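Local coordinates for isomaltodextranase (Arthrobacter globiformis, PDB 5AWO), which hydrolyses (1->6)-alpha-D-glucosidic linkages in polysaccharides, removing successive isomaltose units from the non-reducing ends of the chains, at residues Tyr532-Ala537 / Gly599-Asn604; Gly539-Met544 / His561-Gly566. All blocks are in the same frame, centred on the assembly; numbering follows the deposited sequence.

Contact 1 of 2, residues Tyr532-Ala537 / Gly599-Asn604; sequences YRYANA and GAINLN
Ala535 and Asn602 pair across the strands by two backbone bonds, an antiparallel hydrogen-bonded pair: Ala535 N donates to Asn602 O at 2.9 Å, and Asn602 N returns a bond of 2.9 Å to Ala535 O. Asn604 N continues the ladder to Arg533 O (2.8 Å, 162° at the hydrogen), and the close-packed part runs from here to Ala535 and Asn602. Between these rungs Tyr534 faces Leu603 as a non-hydrogen-bonded pair, and Tyr534 CA approaches Asn602 O to 3.1 Å in a CA-H...O contact. On the Tyr534 and Leu603 side the packing is apolar. Ile601 CG1 stands between its backbone N and carbonyl carbon (chi1 74°), carrying CD1 to 4.2 Å from Tyr534 CB, while Leu603 CD1 lies 4.3 Å from Tyr532 CB.

The outer part of Arg533 extends beside Asn604 to the more open side, their flat groups 54° apart, and its NH1 is hydrogen-bonded to Gly495 O. The other end is looser: Asn536 OD1 and partly exposed Ala600's O, both acceptors, sit 3.4 Å apart, and OD1 bonds instead with Thr538 OG1.

Strand 601-609 is flanked by 526-535 and 501-505, and 526-535 pairs in turn with 574-582, forming one sheet of the carbohydrate-binding module. Tyr532 and Ile601 face strand 542-549 of the other sheet, whereas Asn602 meets Phe501, Asp503 and Trp570.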
loop_
_atom_site.group_PDB
_atom_site.type_symbol
_atom_site.label_atom_id
_atom_site.label_comp_id
_atom_site.label_asym_id
_atom_site.label_seq_id
_atom_site.Cartn_x
_atom_site.Cartn_y
_atom_site.Cartn_z
ATOM N N TYR A 532 -25.581 -11.213 -3.037
ATOM C CA TYR A 532 -24.454 -11.792 -2.297
ATOM C C TYR A 532 -24.464 -13.313 -2.461
ATOM O O TYR A 532 -25.397 -13.980 -1.989
ATOM C CB TYR A 532 -24.568 -11.468 -0.794
ATOM C CG TYR A 532 -24.876 -10.045 -0.403
ATOM C CD1 TYR A 532 -26.194 -9.564 -0.380
ATOM C CD2 TYR A 532 -23.873 -9.181 0.044
ATOM C CE1 TYR A 532 -26.472 -8.270 0.017
ATOM C CE2 TYR A 532 -24.143 -7.878 0.430
ATOM C CZ TYR A 532 -25.450 -7.411 0.430
ATOM O OH TYR A 532 -25.688 -6.111 0.825
ATOM N N ARG A 533 -23.468 -13.889 -3.135
ATOM C CA ARG A 533 -23.372 -15.340 -3.210
ATOM C C ARG A 533 -22.568 -15.826 -2.021
ATOM O O ARG A 533 -21.424 -15.383 -1.813
ATOM C CB ARG A 533 -22.768 -15.854 -4.530
ATOM C CG ARG A 533 -22.921 -17.356 -4.711
ATOM C CD ARG A 533 -22.564 -17.838 -6.109
ATOM N NE ARG A 533 -23.026 -19.210 -6.355
ATOM C CZ ARG A 533 -22.280 -20.313 -6.371
ATOM N NH1 ARG A 533 -20.963 -20.275 -6.176
ATOM N NH2 ARG A 533 -22.840 -21.486 -6.620
ATOM N N TYR A 534 -23.152 -16.744 -1.260
ATOM C CA TYR A 534 -22.652 -17.094 0.060
ATOM C C TYR A 534 -22.885 -18.574 0.381
ATOM O O TYR A 534 -23.702 -19.237 -0.269
ATOM C CB TYR A 534 -23.368 -16.234 1.120
ATOM C CG TYR A 534 -24.765 -16.749 1.424
ATOM C CD1 TYR A 534 -25.839 -16.418 0.608
ATOM C CD2 TYR A 534 -24.983 -17.617 2.484
ATOM C CE1 TYR A 534 -27.116 -16.911 0.864
ATOM C CE2 TYR A 534 -26.255 -18.118 2.742
ATOM C CZ TYR A 534 -27.303 -17.766 1.921
ATOM O OH TYR A 534 -28.573 -18.272 2.177
ATOM N N ALA A 535 -22.161 -19.085 1.370
ATOM C CA ALA A 535 -22.462 -20.373 2.016
ATOM C C ALA A 535 -22.698 -20.113 3.519
ATOM O O ALA A 535 -22.105 -19.199 4.105
ATOM C CB ALA A 535 -21.336 -21.363 1.826
ATOM N N ASN A 536 -23.584 -20.908 4.123
ATOM C CA ASN A 536 -23.870 -20.845 5.566
ATOM C C ASN A 536 -24.533 -22.138 6.012
ATOM O O ASN A 536 -25.728 -22.321 5.778
ATOM C CB ASN A 536 -24.807 -19.686 5.896
ATOM C CG ASN A 536 -25.398 -19.778 7.307
ATOM O OD1 ASN A 536 -24.849 -20.441 8.176
ATOM N ND2 ASN A 536 -26.507 -19.104 7.519
ATOM N N ALA A 537 -23.752 -23.020 6.605
ATOM C CA ALA A 537 -24.263 -24.275 7.156
ATOM C C ALA A 537 -24.084 -24.277 8.660
ATOM O O ALA A 537 -23.689 -25.275 9.230
ATOM C CB ALA A 537 -23.551 -25.466 6.538
ATOM N N GLY A 599 -24.002 -15.939 13.736
ATOM C CA GLY A 599 -23.477 -17.037 12.945
ATOM C C GLY A 599 -22.215 -16.738 12.145
ATOM O O GLY A 599 -21.270 -16.116 12.648
ATOM N N ALA A 600 -22.212 -17.210 10.900
ATOM C CA ALA A 600 -21.069 -17.059 10.001
ATOM C C ALA A 600 -21.512 -17.292 8.554
ATOM O O ALA A 600 -22.510 -17.974 8.303
ATOM C CB ALA A 600 -19.986 -18.043 10.379
ATOM N N ILE A 601 -20.774 -16.726 7.595
ATOM C CA ILE A 601 -20.939 -17.086 6.191
ATOM C C ILE A 601 -19.581 -17.196 5.550
ATOM O O ILE A 601 -18.596 -16.675 6.070
ATOM C CB ILE A 601 -21.748 -16.074 5.346
ATOM C CG1 ILE A 601 -20.941 -14.794 5.032
ATOM C CG2 ILE A 601 -23.096 -15.772 5.995
ATOM C CD1 ILE A 601 -21.640 -13.848 4.069
ATOM N N ASN A 602 -19.557 -17.865 4.408
ATOM C CA ASN A 602 -18.436 -17.745 3.458
ATOM C C ASN A 602 -18.960 -16.929 2.294
ATOM O O ASN A 602 -20.101 -17.113 1.871
ATOM C CB ASN A 602 -17.958 -19.101 3.005
ATOM C CG ASN A 602 -17.258 -19.872 4.109
ATOM O OD1 ASN A 602 -16.665 -19.281 5.006
ATOM N ND2 ASN A 602 -17.312 -21.200 4.046
ATOM N N LEU A 603 -18.154 -16.008 1.766
ATOM C CA LEU A 603 -18.619 -15.102 0.741
ATOM C C LEU A 603 -17.871 -15.343 -0.561
ATOM O O LEU A 603 -16.640 -15.288 -0.583
ATOM C CB LEU A 603 -18.451 -13.645 1.176
ATOM C CG LEU A 603 -19.005 -12.599 0.222
ATOM C CD1 LEU A 603 -20.538 -12.614 0.190
ATOM C CD2 LEU A 603 -18.501 -11.221 0.587
ATOM N N ASN A 604 -18.617 -15.585 -1.639
ATOM C CA ASN A 604 -18.038 -15.794 -2.970
ATOM C C ASN A 604 -17.950 -14.513 -3.775
ATOM O O ASN A 604 -16.890 -14.198 -4.328
ATOM C CB ASN A 604 -18.877 -16.819 -3.724
ATOM C CG ASN A 604 -18.167 -17.402 -4.930
ATOM O OD1 ASN A 604 -16.946 -17.231 -5.151
ATOM N ND2 ASN A 604 -18.912 -18.120 -5.699
#

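Contact 2 of 2, residues Gly539-Met544 / His561-Gly566; sequences GDTSTM and HVSFPG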
loop_
_atom_site.group_PDB
_atom_site.type_symbol
_atom_site.label_atom_id
_atom_site.label_comp_id
_atom_site.label_asym_id
_atom_site.label_seq_id
_atom_site.Cartn_x
_atom_site.Cartn_y
_atom_site.Cartn_z
ATOM N N GLY A 539 -26.547 -23.977 10.652
ATOM C CA GLY A 539 -27.790 -24.554 11.192
ATOM C C GLY A 539 -28.856 -23.517 11.491
ATOM O O GLY A 539 -29.908 -23.848 12.041
ATOM N N ASP A 540 -28.600 -22.259 11.143
ATOM C CA ASP A 540 -29.513 -21.163 11.428
ATOM C C ASP A 540 -29.173 -19.975 10.525
ATOM O O ASP A 540 -28.098 -19.951 9.901
ATOM C CB ASP A 540 -29.396 -20.782 12.914
ATOM C CG ASP A 540 -30.650 -20.108 13.473
ATOM O OD1 ASP A 540 -31.534 -19.660 12.713
ATOM O OD2 ASP A 540 -30.726 -19.990 14.713
ATOM N N THR A 541 -30.092 -19.023 10.415
ATOM C CA THR A 541 -29.837 -17.778 9.703
ATOM C C THR A 541 -28.576 -17.129 10.290
ATOM O O THR A 541 -28.369 -17.111 11.513
ATOM C CB THR A 541 -31.036 -16.802 9.794
ATOM O OG1 THR A 541 -32.195 -17.394 9.185
ATOM C CG2 THR A 541 -30.744 -15.486 9.091
ATOM N N SER A 542 -27.706 -16.650 9.408
ATOM C CA SER A 542 -26.563 -15.844 9.825
ATOM C C SER A 542 -26.793 -14.401 9.390
ATOM O O SER A 542 -27.601 -14.130 8.508
ATOM C CB SER A 542 -25.286 -16.383 9.201
ATOM O OG SER A 542 -24.964 -17.663 9.678
ATOM N N THR A 543 -26.090 -13.455 10.005
ATOM C CA THR A 543 -26.196 -12.074 9.563
ATOM C C THR A 543 -24.798 -11.488 9.364
ATOM O O THR A 543 -23.849 -11.935 9.986
ATOM C CB THR A 543 -27.038 -11.178 10.506
ATOM O OG1 THR A 543 -26.337 -10.898 11.724
ATOM C CG2 THR A 543 -28.383 -11.856 10.827
ATOM N N MET A 544 -24.720 -10.504 8.487
ATOM C CA MET A 544 -23.516 -9.671 8.332
ATOM C C MET A 544 -23.916 -8.220 8.322
ATOM O O MET A 544 -25.021 -7.876 7.890
ATOM C CB MET A 544 -22.789 -9.991 7.012
ATOM C CG MET A 544 -22.309 -11.412 6.921
ATOM S SD MET A 544 -20.893 -11.812 7.963
ATOM C CE MET A 544 -21.246 -13.467 8.537
ATOM N N HIS A 561 -27.857 -5.000 9.363
ATOM C CA HIS A 561 -27.705 -6.440 9.352
ATOM C C HIS A 561 -28.452 -6.958 8.145
ATOM O O HIS A 561 -29.658 -6.718 8.005
ATOM C CB HIS A 561 -28.290 -7.078 10.616
ATOM C CG HIS A 561 -27.614 -6.660 11.884
ATOM N ND1 HIS A 561 -26.321 -7.019 12.190
ATOM C CD2 HIS A 561 -28.060 -5.930 12.935
ATOM C CE1 HIS A 561 -25.991 -6.514 13.365
ATOM N NE2 HIS A 561 -27.034 -5.854 13.843
ATOM N N VAL A 562 -27.736 -7.648 7.263
ATOM C CA VAL A 562 -28.319 -8.351 6.138
ATOM C C VAL A 562 -28.362 -9.825 6.519
ATOM O O VAL A 562 -27.415 -10.341 7.117
ATOM C CB VAL A 562 -27.487 -8.123 4.852
ATOM C CG1 VAL A 562 -28.034 -8.954 3.703
ATOM C CG2 VAL A 562 -27.475 -6.649 4.496
ATOM N N SER A 563 -29.474 -10.501 6.234
ATOM C CA SER A 563 -29.660 -11.868 6.698
ATOM C C SER A 563 -29.345 -12.876 5.617
ATOM O O SER A 563 -29.606 -12.628 4.439
ATOM C CB SER A 563 -31.101 -12.065 7.211
ATOM O OG SER A 563 -31.356 -11.179 8.284
ATOM N N PHE A 564 -28.798 -14.013 6.037
ATOM C CA PHE A 564 -28.297 -15.063 5.162
ATOM C C PHE A 564 -28.823 -16.434 5.629
ATOM O O PHE A 564 -28.333 -16.986 6.608
ATOM C CB PHE A 564 -26.757 -15.054 5.170
ATOM C CG PHE A 564 -26.155 -13.803 4.588
ATOM C CD1 PHE A 564 -25.951 -12.676 5.371
ATOM C CD2 PHE A 564 -25.781 -13.754 3.251
ATOM C CE1 PHE A 564 -25.397 -11.520 4.835
ATOM C CE2 PHE A 564 -25.231 -12.596 2.714
ATOM C CZ PHE A 564 -25.039 -11.481 3.501
ATOM N N PRO A 565 -29.826 -16.997 4.918
ATOM C CA PRO A 565 -30.446 -18.267 5.353
ATOM C C PRO A 565 -29.491 -19.452 5.454
ATOM O O PRO A 565 -28.568 -19.577 4.634
ATOM C CB PRO A 565 -31.510 -18.526 4.276
ATOM C CG PRO A 565 -31.851 -17.185 3.735
ATOM C CD PRO A 565 -30.586 -16.353 3.835
ATOM N N GLY A 566 -29.707 -20.308 6.451
ATOM C CA GLY A 566 -28.945 -21.538 6.616
ATOM C C GLY A 566 -29.237 -22.491 5.467
ATOM O O GLY A 566 -30.373 -22.559 4.980
HETATM O O HOH W 1 -32.109 -19.885 8.052
#
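Met544 and Phe564 meet with their side chains crossing at about a right angle, and Phe564 CE1 is 3.7 Å from both Met544 CB and Met544 CG. Phe564 CG lies beside its backbone N, opposite the carbonyl carbon (chi1 -65°), a setting that lays the ring across the neighbouring strand and brings CD1, at the ring edge, 3.8 Å from Ser542 O in the ring plane. That same oxygen accepts Phe564 N at 2.7 Å. Reciprocal backbone bonds join Ser542 with Phe564 and Met544 with Val562.

The face bearing Thr543 and Ser563 is polar and partly exposed. Thr543 slants past the His561 side chain, its OG1 3.9 Å from His561 ND1; the two are linked through Asp597 OD1, to which both are hydrogen-bonded. Nearby, Thr541 CG2 rests 3.9 Å from Ser563 CB. Past the last rung, a water bonded to Thr541 OG1 at 2.7 Å and accepting from Gly566 N at 2.9 Å bridges the two chains where direct backbone bonding ends.

This is the hairpin of strands 542-549 and 555-564, bordered by 585-592 along the former and by the N-terminal strand 17-18 along the latter. Met544 and Phe564 both touch Ile591 in strand 585-592 and Ile601 on the facing sheet.

How the contacts relate
Contacts 1 and 2 belong to opposing sheets of the carbohydrate-binding beta-sandwich, with centres about 8 Å apart, and both lie away from the probable catalytic aspartates, Asp201 and Asp262. Contact 1 is the buried member, with no exposed residue among those touching; contact 2 is partly buried, its polar face and loop end reaching the surface, where water joins the chemistry. Each has antiparallel backbone bonds and a largely apolar inner face, and these faces meet: the rings of Tyr534 and Phe564 pack edge-to-face, and Met544 CE reaches 3.4 Å from Ile601 N. Probable hydrogen bonds from Tyr534 OH to Pro565 O and between Ser542 OG and Ala600 O add polar ties between the sheets.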